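Local coordinates for protein acyl-coenzyme A oxidase acox-1.2 (Caenorhabditis elegans, PDB 5K3J) that catalyses the FAD-dependent first step of peroxisomal beta-oxidation on ascaroside-CoA pheromone precursors with five-carbon omega side chains, producing hydrogen peroxide, at residues L122-A126 with I284-G288; K240-N244 with V420-I426; Q300-L304 with T396-I400. All coordinates share one frame; numbering follows the deposited sequence.

How the interactions relate
Interactions 1 and 2 join different parts of the acyl-CoA oxidase fold, whereas interaction 3 lies within its C-alpha1 helices. Interactions 1 and 3, their centres about 28 Å apart, share helix 287-315, which the first ties to helix 112-125. Interaction 2 sets the loop between strands 232-236 and 248-253 against helix 418-426. Its centre lies about 12 Å from that of interaction 3, and Q300 NE2 probably hydrogen-bonds A425 O between them at 2.9 Å. Along the chain interaction 1 closes before interaction 3 opens, segments of interactions 1 and 2 alternate, and interaction 3 falls between the segments of interaction 2. Helix 287-315 thus connects the CoA-binding end to the buried helical core.

Interaction 1 (L122-A126 with I284-G288); sequences LQSQA and IGYSG. With 6QA (~{S}-[2-[3-[[(2~{R})-4-[[[(2~{R},3~{S},4~{R},5~{R})-5-(6-aminopurin-9-yl)-4-oxidanyl-3-phosphonooxy-oxolan-2-yl]methoxy-oxidanyl-phosphoryl]oxy-oxidanyl-phosphoryl]oxy-3,3-dimethyl-2-oxidanyl-butanoyl]amino]propanoylamino]ethyl] 5-[(2~{R},3~{R},5~{R},6~{S})-6-methyl-3,5-bis(oxidanyl)oxan-2-yl]oxypentanethioate), chain E.
The amide nitrogen of Q125 donates a hydrogen bond to the backbone carbonyl of I284: NE2 and O are modelled 2.5 Å apart, a very short separation whose exact value is doubtful, with an N-H...O angle of 159°. The bond joins the C-terminal part of helix 112-125, in the N-terminal helical region of the acyl-CoA oxidase fold, to the turn that leads into helix 287-315. A bend at chi2 (-73°) folds the Q125 side chain over this turn, where NE2 also lies 3.3 Å from the bare CA of G285 and 3.4 Å from S287 CB. Next to it S124 and S287 meet more loosely, S124 CB lying 3.8 Å from S287 OG. Neither hydroxyl depends on the other, since S124 OG is bonded to P120 O and S287 OG to Y363 OH. I284, G285 and Y286 belong to the substrate-binding site. Y286, the N-cap residue of helix 287-315, directs its side chain away from Q125 and into the CoA pocket. There its OH is modelled as a donor to the phosphate oxygen O55 of the bound ascaroside-CoA, at a separation too short (2.4 Å) to be taken at face value; O55 lies at the ring edge and in the ring plane.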
loop_
_atom_site.group_PDB
_atom_site.type_symbol
_atom_site.label_atom_id
_atom_site.label_comp_id
_atom_site.label_asym_id
_atom_site.label_seq_id
_atom_site.Cartn_x
_atom_site.Cartn_y
_atom_site.Cartn_z
ATOM N N LEU A 122 -29.691 -4.164 14.397
ATOM C CA LEU A 122 -31.048 -4.044 14.915
ATOM C C LEU A 122 -31.953 -5.067 14.241
ATOM O O LEU A 122 -32.821 -5.661 14.881
ATOM C CB LEU A 122 -31.596 -2.633 14.698
ATOM C CG LEU A 122 -31.041 -1.527 15.595
ATOM C CD1 LEU A 122 -31.522 -0.167 15.108
ATOM C CD2 LEU A 122 -31.435 -1.757 17.048
ATOM N N GLN A 123 -31.733 -5.273 12.947
ATOM C CA GLN A 123 -32.520 -6.220 12.167
ATOM C C GLN A 123 -32.335 -7.651 12.656
ATOM O O GLN A 123 -33.295 -8.421 12.722
ATOM C CB GLN A 123 -32.145 -6.128 10.687
ATOM C CG GLN A 123 -32.606 -4.849 10.018
ATOM C CD GLN A 123 -32.055 -4.692 8.615
ATOM O OE1 GLN A 123 -30.896 -5.008 8.349
ATOM N NE2 GLN A 123 -32.889 -4.203 7.709
ATOM N N SER A 124 -31.103 -7.998 13.012
ATOM C CA SER A 124 -30.768 -9.379 13.341
ATOM C C SER A 124 -30.758 -9.671 14.842
ATOM O O SER A 124 -30.755 -10.836 15.245
ATOM C CB SER A 124 -29.404 -9.742 12.749
ATOM O OG SER A 124 -28.386 -8.879 13.233
ATOM N N GLN A 125 -30.755 -8.633 15.676
ATOM C CA GLN A 125 -30.538 -8.842 17.108
ATOM C C GLN A 125 -31.544 -8.145 18.032
ATOM O O GLN A 125 -31.536 -8.383 19.240
ATOM C CB GLN A 125 -29.120 -8.393 17.485
ATOM C CG GLN A 125 -28.008 -8.970 16.612
ATOM C CD GLN A 125 -27.743 -10.441 16.878
ATOM O OE1 GLN A 125 -28.134 -10.977 17.915
ATOM N NE2 GLN A 125 -27.072 -11.102 15.940
ATOM N N ALA A 126 -32.407 -7.294 17.485
ATOM C CA ALA A 126 -33.391 -6.595 18.317
ATOM C C ALA A 126 -34.786 -7.213 18.201
ATOM O O ALA A 126 -35.153 -7.749 17.154
ATOM C CB ALA A 126 -33.439 -5.116 17.959
ATOM N N ILE A 284 -24.744 -16.137 17.925
ATOM C CA ILE A 284 -25.753 -15.535 17.064
ATOM C C ILE A 284 -25.555 -14.027 16.962
ATOM O O ILE A 284 -26.058 -13.383 16.042
ATOM C CB ILE A 284 -27.185 -15.832 17.567
ATOM C CG1 ILE A 284 -27.240 -15.832 19.102
ATOM C CG2 ILE A 284 -27.669 -17.167 17.019
ATOM C CD1 ILE A 284 -27.407 -14.456 19.737
ATOM N N GLY A 285 -24.806 -13.471 17.908
ATOM C CA GLY A 285 -24.648 -12.033 18.010
ATOM C C GLY A 285 -23.647 -11.454 17.032
ATOM O O GLY A 285 -23.690 -10.264 16.721
ATOM N N TYR A 286 -22.745 -12.295 16.536
ATOM C CA TYR A 286 -21.719 -11.837 15.603
ATOM C C TYR A 286 -22.280 -11.714 14.186
ATOM O O TYR A 286 -21.526 -11.539 13.230
ATOM C CB TYR A 286 -20.510 -12.784 15.594
ATOM C CG TYR A 286 -19.784 -12.953 16.917
ATOM C CD1 TYR A 286 -20.118 -12.187 18.030
ATOM C CD2 TYR A 286 -18.754 -13.880 17.047
ATOM C CE1 TYR A 286 -19.455 -12.349 19.235
ATOM C CE2 TYR A 286 -18.084 -14.045 18.246
ATOM C CZ TYR A 286 -18.438 -13.279 19.336
ATOM O OH TYR A 286 -17.768 -13.449 20.526
ATOM N N SER A 287 -23.601 -11.804 14.061
ATOM C CA SER A 287 -24.258 -11.823 12.758
ATOM C C SER A 287 -23.976 -10.582 11.919
ATOM O O SER A 287 -23.909 -10.661 10.694
ATOM C CB SER A 287 -25.768 -11.980 12.932
ATOM O OG SER A 287 -26.424 -11.914 11.677
ATOM N N GLY A 288 -23.830 -9.438 12.580
ATOM C CA GLY A 288 -23.555 -8.194 11.885
ATOM C C GLY A 288 -22.209 -8.238 11.190
ATOM O O GLY A 288 -22.044 -7.713 10.088
HETATM P P26 6QA E . -14.381 -15.248 20.435
HETATM P P29 6QA E . -14.512 -18.114 21.369
HETATM P P50 6QA E . -13.433 -23.671 17.222
HETATM O O01 6QA E . -16.230 -1.520 3.791
HETATM C C02 6QA E . -17.212 -1.730 4.829
HETATM C C03 6QA E . -16.639 -0.921 6.004
HETATM O O04 6QA E . -17.259 -1.218 7.169
HETATM C C05 6QA E . -16.857 -2.396 7.790
HETATM C C06 6QA E . -16.318 -2.031 9.201
HETATM C C07 6QA E . -16.627 -3.220 10.141
HETATM C C08 6QA E . -16.679 -2.708 11.579
HETATM C C09 6QA E . -15.696 -3.404 12.425
HETATM S S10 6QA E . -16.426 -4.108 13.992
HETATM C C11 6QA E . -16.051 -5.864 14.256
HETATM C C12 6QA E . -14.926 -6.425 13.436
HETATM N N13 6QA E . -14.051 -7.105 14.315
HETATM C C14 6QA E . -13.839 -8.534 14.216
HETATM C C15 6QA E . -12.848 -9.254 15.199
HETATM C C16 6QA E . -13.655 -10.367 15.948
HETATM N N17 6QA E . -12.913 -11.642 15.988
HETATM C C18 6QA E . -13.250 -12.595 17.054
HETATM C C19 6QA E . -12.503 -13.925 17.122
HETATM O O20 6QA E . -11.455 -13.917 16.179
HETATM C C21 6QA E . -13.446 -15.126 16.828
HETATM C C22 6QA E . -12.520 -16.390 17.107
HETATM C C23 6QA E . -13.964 -15.026 15.356
HETATM C C24 6QA E . -14.671 -15.239 17.730
HETATM O O25 6QA E . -14.390 -15.976 18.938
HETATM O O27 6QA E . -13.292 -14.172 20.571
HETATM O O28 6QA E . -14.116 -16.507 21.556
HETATM O O30 6QA E . -15.678 -18.403 22.320
HETATM O O31 6QA E . -14.884 -18.412 19.757
HETATM C C32 6QA E . -14.230 -19.374 19.021
HETATM C C33 6QA E . -15.216 -20.610 18.887
HETATM O O34 6QA E . -16.408 -20.218 18.643
HETATM C C35 6QA E . -16.850 -20.693 17.152
HETATM N N36 6QA E . -17.296 -19.512 16.395
HETATM C C37 6QA E . -16.685 -18.324 16.362
HETATM N N38 6QA E . -17.351 -17.463 15.592
HETATM C C39 6QA E . -18.448 -18.111 15.103
HETATM C C40 6QA E . -18.424 -19.409 15.615
HETATM N N41 6QA E . -19.421 -20.273 15.282
HETATM C C42 6QA E . -20.402 -19.877 14.470
HETATM N N43 6QA E . -20.462 -18.629 13.960
HETATM C C44 6QA E . -19.521 -17.729 14.248
HETATM N N45 6QA E . -19.587 -16.373 13.693
HETATM C C46 6QA E . -15.834 -21.286 16.603
HETATM O O47 6QA E . -16.230 -22.640 16.095
HETATM C C48 6QA E . -14.761 -21.445 17.677
HETATM O O49 6QA E . -14.598 -22.774 18.048
HETATM O O51 6QA E . -12.356 -24.069 18.187
HETATM O O52 6QA E . -12.835 -22.830 16.083
HETATM O O53 6QA E . -14.079 -24.884 16.610
HETATM O O54 6QA E . -13.326 -18.962 21.754
HETATM O O55 6QA E . -15.735 -14.623 20.715
HETATM O O56 6QA E . -14.084 -12.319 17.865
HETATM O O57 6QA E . -14.404 -9.190 13.406
HETATM O O58 6QA E . -14.531 -3.437 12.049
HETATM O O59 6QA E . -16.792 0.507 5.781
HETATM C C60 6QA E . -18.155 0.883 5.551
HETATM C C61 6QA E . -18.090 2.389 5.438
HETATM C C62 6QA E . -18.724 0.155 4.304
HETATM C C63 6QA E . -18.555 -1.302 4.390
HETATM O O64 6QA E . -20.163 0.444 4.196
#

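Interaction 2 (K240-N244 with V420-I426)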
loop_
_atom_site.group_PDB
_atom_site.type_symbol
_atom_site.label_atom_id
_atom_site.label_comp_id
_atom_site.label_asym_id
_atom_site.label_seq_id
_atom_site.Cartn_x
_atom_site.Cartn_y
_atom_site.Cartn_z
ATOM N N LYS A 240 -6.317 9.566 10.010
ATOM C CA LYS A 240 -6.102 8.157 9.713
ATOM C C LYS A 240 -5.391 7.981 8.376
ATOM O O LYS A 240 -5.232 8.946 7.625
ATOM C CB LYS A 240 -7.439 7.411 9.707
ATOM C CG LYS A 240 -8.142 7.389 11.063
ATOM C CD LYS A 240 -9.659 7.307 10.928
ATOM C CE LYS A 240 -10.204 8.504 10.169
ATOM N NZ LYS A 240 -11.649 8.735 10.430
ATOM N N MET A 241 -4.962 6.754 8.087
ATOM C CA MET A 241 -4.353 6.426 6.799
ATOM C C MET A 241 -5.267 6.874 5.666
ATOM O O MET A 241 -4.816 7.419 4.658
ATOM C CB MET A 241 -4.069 4.924 6.695
ATOM C CG MET A 241 -3.568 4.501 5.323
ATOM S SD MET A 241 -3.114 2.759 5.213
ATOM C CE MET A 241 -2.176 2.750 3.687
ATOM N N ASN A 242 -6.560 6.648 5.856
ATOM C CA ASN A 242 -7.580 7.190 4.976
ATOM C C ASN A 242 -8.923 7.200 5.689
ATOM O O ASN A 242 -8.973 7.087 6.913
ATOM C CB ASN A 242 -7.669 6.390 3.680
ATOM C CG ASN A 242 -8.011 7.260 2.492
ATOM O OD1 ASN A 242 -9.136 7.748 2.365
ATOM N ND2 ASN A 242 -7.039 7.469 1.617
ATOM N N PHE A 243 -10.001 7.325 4.916
ATOM C CA PHE A 243 -11.355 7.334 5.456
ATOM C C PHE A 243 -11.546 8.539 6.375
ATOM O O PHE A 243 -12.267 8.464 7.369
ATOM C CB PHE A 243 -11.643 6.024 6.202
ATOM C CG PHE A 243 -13.103 5.676 6.295
ATOM C CD1 PHE A 243 -13.878 5.589 5.153
ATOM C CD2 PHE A 243 -13.692 5.401 7.519
ATOM C CE1 PHE A 243 -15.216 5.265 5.226
ATOM C CE2 PHE A 243 -15.031 5.068 7.600
ATOM C CZ PHE A 243 -15.795 4.999 6.451
ATOM N N ASN A 244 -10.909 9.657 6.028
ATOM C CA ASN A 244 -10.845 10.817 6.918
ATOM C C ASN A 244 -11.996 11.820 6.791
ATOM O O ASN A 244 -12.000 12.848 7.468
ATOM C CB ASN A 244 -9.517 11.553 6.710
ATOM C CG ASN A 244 -8.327 10.760 7.209
ATOM O OD1 ASN A 244 -8.153 10.577 8.415
ATOM N ND2 ASN A 244 -7.494 10.293 6.286
ATOM N N VAL A 420 -6.124 7.016 -2.954
ATOM C CA VAL A 420 -7.311 7.092 -2.103
ATOM C C VAL A 420 -8.001 5.737 -2.019
ATOM O O VAL A 420 -8.216 5.205 -0.925
ATOM C CB VAL A 420 -8.329 8.120 -2.620
ATOM C CG1 VAL A 420 -9.666 7.969 -1.882
ATOM C CG2 VAL A 420 -7.781 9.533 -2.499
ATOM N N VAL A 421 -8.351 5.205 -3.187
ATOM C CA VAL A 421 -8.965 3.896 -3.318
ATOM C C VAL A 421 -8.145 2.825 -2.624
ATOM O O VAL A 421 -8.695 1.900 -2.021
ATOM C CB VAL A 421 -9.151 3.521 -4.804
ATOM C CG1 VAL A 421 -9.749 2.126 -4.939
ATOM C CG2 VAL A 421 -10.023 4.550 -5.496
ATOM N N TYR A 422 -6.827 2.954 -2.697
ATOM C CA TYR A 422 -5.981 2.002 -2.005
ATOM C C TYR A 422 -6.146 2.174 -0.503
ATOM O O TYR A 422 -6.436 1.212 0.208
ATOM C CB TYR A 422 -4.512 2.163 -2.367
ATOM C CG TYR A 422 -3.647 1.227 -1.569
ATOM C CD1 TYR A 422 -3.626 -0.130 -1.855
ATOM C CD2 TYR A 422 -2.898 1.686 -0.495
ATOM C CE1 TYR A 422 -2.866 -1.004 -1.112
ATOM C CE2 TYR A 422 -2.131 0.818 0.257
ATOM C CZ TYR A 422 -2.121 -0.529 -0.058
ATOM O OH TYR A 422 -1.367 -1.418 0.672
ATOM N N GLY A 423 -5.976 3.406 -0.023
ATOM C CA GLY A 423 -6.088 3.703 1.400
ATOM C C GLY A 423 -7.403 3.251 2.007
ATOM O O GLY A 423 -7.437 2.713 3.111
ATOM N N ILE A 424 -8.489 3.464 1.273
ATOM C CA ILE A 424 -9.822 3.084 1.730
ATOM C C ILE A 424 -9.985 1.565 1.855
ATOM O O ILE A 424 -10.280 1.049 2.937
ATOM C CB ILE A 424 -10.912 3.634 0.780
ATOM C CG1 ILE A 424 -11.078 5.142 0.970
ATOM C CG2 ILE A 424 -12.235 2.937 1.017
ATOM C CD1 ILE A 424 -11.488 5.536 2.373
ATOM N N ALA A 425 -9.773 0.855 0.753
ATOM C CA ALA A 425 -10.045 -0.577 0.694
ATOM C C ALA A 425 -9.096 -1.409 1.552
ATOM O O ALA A 425 -9.512 -2.398 2.156
ATOM C CB ALA A 425 -9.989 -1.050 -0.745
ATOM N N ILE A 426 -7.829 -1.006 1.605
ATOM C CA ILE A 426 -6.802 -1.771 2.313
ATOM C C ILE A 426 -7.140 -1.909 3.794
ATOM O O ILE A 426 -6.659 -2.821 4.467
ATOM C CB ILE A 426 -5.400 -1.132 2.168
ATOM C CG1 ILE A 426 -4.300 -2.138 2.530
ATOM C CG2 ILE A 426 -5.284 0.142 3.005
ATOM C CD1 ILE A 426 -4.353 -3.410 1.735
#
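M241 meets Y422 and I426 through apolar atoms, where the loop joining strands 232-236 and 248-253 packs on helix 418-426 of the C-alpha1 region of this acyl-CoA oxidase. The methionine reaches out with an extended chain (chi1 174°, CG opposite the backbone N), bringing CE to 3.9 Å from Y422 CE2. Its SD passes I426 CG2 at 4.1 Å, the two side chains crossing at about a right angle. On the other flank, I424 CD1 sits at the edge of the F243 ring, near its plane and 3.7 Å from F243 CD1; F243 also touches the bound ascaroside-CoA, so this pair backs the substrate pocket.

In the middle, the N242 side chain packs on the helix backbone, its CB 3.6 Å from G423 C, and crosses I424 at about a right angle. A side chain on G423 would run into the N242 amide.

No hydrogen bond crosses between the segments; several polar groups instead shape the loop or bond to the second subunit. N244 clasps K240 twice, accepting from its N on a lone pair of OD1 and donating from ND2 to its O. Y422 OH and G423 O bond to E401 and Y412 of the second subunit, respectively. The N242 carboxamide turns back on its own chain, where OD1 accepts the F243 N-H at 2.7 Å, within the carbonyl plane but at a C=O...N angle of 98°.

Interaction 3 (Q300-L304 with T396-I400)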
loop_
_atom_site.group_PDB
_atom_site.type_symbol
_atom_site.label_atom_id
_atom_site.label_comp_id
_atom_site.label_asym_id
_atom_site.label_seq_id
_atom_site.Cartn_x
_atom_site.Cartn_y
_atom_site.Cartn_z
ATOM N N GLN A 300 -14.766 -5.367 -2.383
ATOM C CA GLN A 300 -13.344 -5.360 -2.692
ATOM C C GLN A 300 -13.136 -5.894 -4.100
ATOM O O GLN A 300 -12.006 -6.001 -4.573
ATOM C CB GLN A 300 -12.546 -6.177 -1.670
ATOM C CG GLN A 300 -12.600 -5.675 -0.244
ATOM C CD GLN A 300 -11.516 -4.671 0.064
ATOM O OE1 GLN A 300 -10.464 -4.664 -0.570
ATOM N NE2 GLN A 300 -11.766 -3.818 1.046
ATOM N N GLY A 301 -14.236 -6.206 -4.774
ATOM C CA GLY A 301 -14.204 -6.495 -6.191
ATOM C C GLY A 301 -14.427 -5.225 -6.994
ATOM O O GLY A 301 -13.899 -5.079 -8.098
ATOM N N LEU A 302 -15.174 -4.282 -6.421
ATOM C CA LEU A 302 -15.549 -3.056 -7.130
ATOM C C LEU A 302 -14.514 -1.928 -7.003
ATOM O O LEU A 302 -14.241 -1.245 -7.989
ATOM C CB LEU A 302 -16.919 -2.569 -6.650
ATOM C CG LEU A 302 -18.093 -3.425 -7.135
ATOM C CD1 LEU A 302 -19.402 -3.044 -6.455
ATOM C CD2 LEU A 302 -18.230 -3.319 -8.648
ATOM N N PHE A 303 -13.955 -1.728 -5.809
ATOM C CA PHE A 303 -12.816 -0.823 -5.624
ATOM C C PHE A 303 -11.723 -1.119 -6.649
ATOM O O PHE A 303 -11.173 -0.218 -7.281
ATOM C CB PHE A 303 -12.214 -0.979 -4.230
ATOM C CG PHE A 303 -13.044 -0.412 -3.120
ATOM C CD1 PHE A 303 -13.632 0.839 -3.216
ATOM C CD2 PHE A 303 -13.210 -1.136 -1.950
ATOM C CE1 PHE A 303 -14.378 1.347 -2.159
ATOM C CE2 PHE A 303 -13.953 -0.637 -0.899
ATOM C CZ PHE A 303 -14.538 0.609 -1.006
ATOM N N LEU A 304 -11.406 -2.404 -6.774
ATOM C CA LEU A 304 -10.360 -2.887 -7.665
ATOM C C LEU A 304 -10.722 -2.593 -9.110
ATOM O O LEU A 304 -9.870 -2.190 -9.897
ATOM C CB LEU A 304 -10.141 -4.388 -7.468
ATOM C CG LEU A 304 -9.011 -5.050 -8.248
ATOM C CD1 LEU A 304 -7.750 -4.225 -8.113
ATOM C CD2 LEU A 304 -8.784 -6.463 -7.734
ATOM N N THR A 396 -6.728 -7.682 -3.478
ATOM C CA THR A 396 -7.262 -6.425 -3.996
ATOM C C THR A 396 -6.277 -5.300 -3.712
ATOM O O THR A 396 -6.138 -4.365 -4.501
ATOM C CB THR A 396 -8.632 -6.079 -3.376
ATOM O OG1 THR A 396 -9.565 -7.126 -3.670
ATOM C CG2 THR A 396 -9.168 -4.769 -3.931
ATOM N N GLY A 397 -5.593 -5.407 -2.577
ATOM C CA GLY A 397 -4.565 -4.456 -2.200
ATOM C C GLY A 397 -3.430 -4.421 -3.203
ATOM O O GLY A 397 -3.160 -3.381 -3.803
ATOM N N GLU A 398 -2.772 -5.561 -3.387
ATOM C CA GLU A 398 -1.689 -5.681 -4.360
ATOM C C GLU A 398 -2.129 -5.227 -5.745
ATOM O O GLU A 398 -1.380 -4.556 -6.455
ATOM C CB GLU A 398 -1.188 -7.121 -4.433
ATOM C CG GLU A 398 -0.513 -7.619 -3.170
ATOM C CD GLU A 398 -0.122 -9.080 -3.278
ATOM O OE1 GLU A 398 -0.974 -9.889 -3.706
ATOM O OE2 GLU A 398 1.035 -9.422 -2.950
ATOM N N GLY A 399 -3.351 -5.595 -6.120
ATOM C CA GLY A 399 -3.900 -5.230 -7.412
ATOM C C GLY A 399 -4.007 -3.732 -7.606
ATOM O O GLY A 399 -3.643 -3.208 -8.658
ATOM N N ILE A 400 -4.496 -3.039 -6.583
ATOM C CA ILE A 400 -4.758 -1.604 -6.681
ATOM C C ILE A 400 -3.464 -0.785 -6.739
ATOM O O ILE A 400 -3.385 0.201 -7.474
ATOM C CB ILE A 400 -5.655 -1.135 -5.511
ATOM C CG1 ILE A 400 -7.102 -1.565 -5.773
ATOM C CG2 ILE A 400 -5.592 0.380 -5.322
ATOM C CD1 ILE A 400 -8.024 -1.390 -4.593
#
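T396 opens the contact by pointing its side chain at the first turn of Q300-L304. Here segments 300-304 and 396-400, on helices 287-315 and 379-405 of the acyl-CoA oxidase C-alpha1 region, run almost parallel, their local axes 9.8 Å apart and inclined by 5°. T396 OG1 lies 2.8 Å from Q300 O, although V392 O, one turn back on its own helix, competes for the same single proton. Helix 287-315 is kinked here, and the N of L304, four residues after Q300, makes no bond to the preceding turn. With chi1 at -60°, T396 sets OG1 beside its own backbone N and swings CG2 toward both Q300 OE1, at 3.6 Å, and L304 CB, at 3.7 Å. The amide of Q300 has its main partner in A425 O, bonded through NE2.

G399, a turn further on, offers bare backbone, and L304 CD1 settles 3.8 Å from its C. The same methyl reaches I400 CG1 at 3.6 Å, a position it gains because L304 CG stands opposite the backbone N (chi1 -176°). An alanine in place of L304 would lack CG and both methyls, and is likely to leave a gap beside I400 CG1 and the G399 backbone.

I400 closes the row, its CD1 lying 4.2 Å from F303 CB, while the F303 ring leads away to pack edge-to-face with Y106 near the substrate. The contact is chiefly apolar and buried, and Q300 O, which L304 N does not bond at the kink, may be partly satisfied by T396 OG1, whose proton V392 O shares.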